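Local coordinates for uncharacterized protein (Danio rerio, PDB 4LD1) that probably binds tubulin and protein partners and, through this G-box domain, an extended run of antiparallel beta strands, may contribute to centriole architecture and elongation, at residues Ala142-Arg146 with Thr156-Asp160. Numbering follows the deposited sequence. Where two conformers were deposited one is given.
Sequences ADFKR and TVYSD
R146 and T156 meet because the arginine carries CG anti to its own N (chi1 172°) and then bends at chi3, while the threonine turns OG1 beside its backbone N. They belong to a beta hairpin, strands 144-148 and 154-158, near the C-terminal end of the G-box, a long meander of antiparallel strands. The short strand axes run 4.6 Å apart at 170°, and K145 with V157 forms the hydrogen-bonded pair: K145 N reaches V157 O, and V157 N returns to K145 O at 2.8 Å. F144-Y158 and R146-T156 are non-hydrogen-bonded pairs that share one face, where their side chains pack together. R146 NE donates to T156 OG1 over 2.6 Å, and OG1 lies close to the guanidinium plane; a weak second bond from NH2 ends on the same oxygen. F144 CZ lies over one face of the guanidinium, offset toward its rim, and R146 NH2 in turn sits above the F144 ring, likewise offset toward the rim. T156 CG2 packs against F144 CB at 3.4 Å and lies over one face of Y158, offset toward its rim. The rings themselves lie side by side at an oblique 72°, with F144 CD2 3.7 Å from Y158 CE2. This cluster is continued by I139 of the preceding strand, which touches F144 and R146, and by R162, which forms a cation-pi contact with Y158. Past the strand ends, S159 N donates to D143 O at 3.0 Å, approaching from above the carbonyl plane.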
# COMPACT_ATOMS: atom_id res chain seq x y z
N ALA A 142 -15.08 -14.80 18.16
CA ALA A 142 -16.47 -15.26 18.18
C ALA A 142 -17.05 -15.41 19.59
O ALA A 142 -18.23 -15.20 19.79
CB ALA A 142 -16.59 -16.56 17.44
N ASP A 143 -16.22 -15.80 20.55
CA ASP A 143 -16.71 -16.16 21.88
C ASP A 143 -16.58 -15.03 22.90
O ASP A 143 -17.28 -15.04 23.91
CB ASP A 143 -15.95 -17.39 22.38
CG ASP A 143 -16.33 -18.65 21.62
OD1 ASP A 143 -17.46 -18.71 21.07
OD2 ASP A 143 -15.49 -19.58 21.56
N PHE A 144 -15.72 -14.06 22.61
CA PHE A 144 -15.47 -12.99 23.57
C PHE A 144 -14.70 -11.82 22.98
O PHE A 144 -14.10 -11.93 21.90
CB PHE A 144 -14.73 -13.54 24.80
CG PHE A 144 -13.41 -14.20 24.48
CD1 PHE A 144 -12.30 -13.45 24.18
CD2 PHE A 144 -13.30 -15.58 24.51
CE1 PHE A 144 -11.08 -14.05 23.90
CE2 PHE A 144 -12.09 -16.20 24.23
CZ PHE A 144 -10.97 -15.43 23.92
N LYS A 145 -14.75 -10.68 23.68
CA LYS A 145 -13.82 -9.57 23.50
C LYS A 145 -12.96 -9.56 24.75
O LYS A 145 -13.49 -9.64 25.86
CB LYS A 145 -14.55 -8.23 23.35
CG LYS A 145 -13.67 -6.99 23.42
CD LYS A 145 -14.50 -5.69 23.35
CE LYS A 145 -14.98 -5.16 24.71
NZ LYS A 145 -14.06 -5.42 25.88
N ARG A 146 -11.66 -9.49 24.60
CA ARG A 146 -10.74 -9.56 25.72
C ARG A 146 -9.74 -8.45 25.65
O ARG A 146 -9.19 -8.19 24.58
CB ARG A 146 -10.04 -10.91 25.73
CG ARG A 146 -8.93 -11.05 26.73
CD ARG A 146 -8.44 -12.46 26.74
NE ARG A 146 -9.44 -13.34 27.31
CZ ARG A 146 -9.43 -14.67 27.21
NH1 ARG A 146 -8.48 -15.28 26.51
NH2 ARG A 146 -10.39 -15.38 27.79
N THR A 156 -12.42 -10.12 30.12
CA THR A 156 -13.02 -10.80 29.01
C THR A 156 -14.50 -10.61 29.12
O THR A 156 -15.08 -10.89 30.18
CB THR A 156 -12.68 -12.30 29.01
OG1 THR A 156 -11.26 -12.47 29.01
CG2 THR A 156 -13.25 -12.98 27.76
N VAL A 157 -15.15 -10.11 28.09
CA VAL A 157 -16.60 -10.07 28.02
C VAL A 157 -17.06 -11.10 26.98
O VAL A 157 -16.76 -10.99 25.78
CB VAL A 157 -17.10 -8.69 27.63
CG1 VAL A 157 -18.62 -8.64 27.64
CG2 VAL A 157 -16.52 -7.64 28.58
N TYR A 158 -17.77 -12.11 27.46
CA TYR A 158 -18.17 -13.22 26.61
C TYR A 158 -19.45 -12.89 25.86
O TYR A 158 -20.14 -11.93 26.19
CB TYR A 158 -18.36 -14.50 27.43
CG TYR A 158 -17.04 -15.04 27.94
CD1 TYR A 158 -16.51 -14.63 29.15
CD2 TYR A 158 -16.32 -15.95 27.18
CE1 TYR A 158 -15.30 -15.12 29.60
CE2 TYR A 158 -15.10 -16.44 27.61
CZ TYR A 158 -14.60 -16.02 28.82
OH TYR A 158 -13.38 -16.51 29.27
N SER A 159 -19.76 -13.72 24.86
CA SER A 159 -20.92 -13.54 24.01
C SER A 159 -22.24 -13.55 24.78
O SER A 159 -23.22 -12.95 24.34
CB SER A 159 -20.95 -14.63 22.93
OG SER A 159 -20.80 -15.93 23.50
N ASP A 160 -22.25 -14.24 25.92
CA ASP A 160 -23.45 -14.33 26.77
C ASP A 160 -23.56 -13.14 27.73
O ASP A 160 -24.50 -13.08 28.52
CB ASP A 160 -23.50 -15.66 27.55
CG ASP A 160 -22.35 -15.81 28.54
OD1 ASP A 160 -22.20 -16.92 29.10
OD2 ASP A 160 -21.60 -14.85 28.77
O HOH W 1 -20.06 -17.80 21.38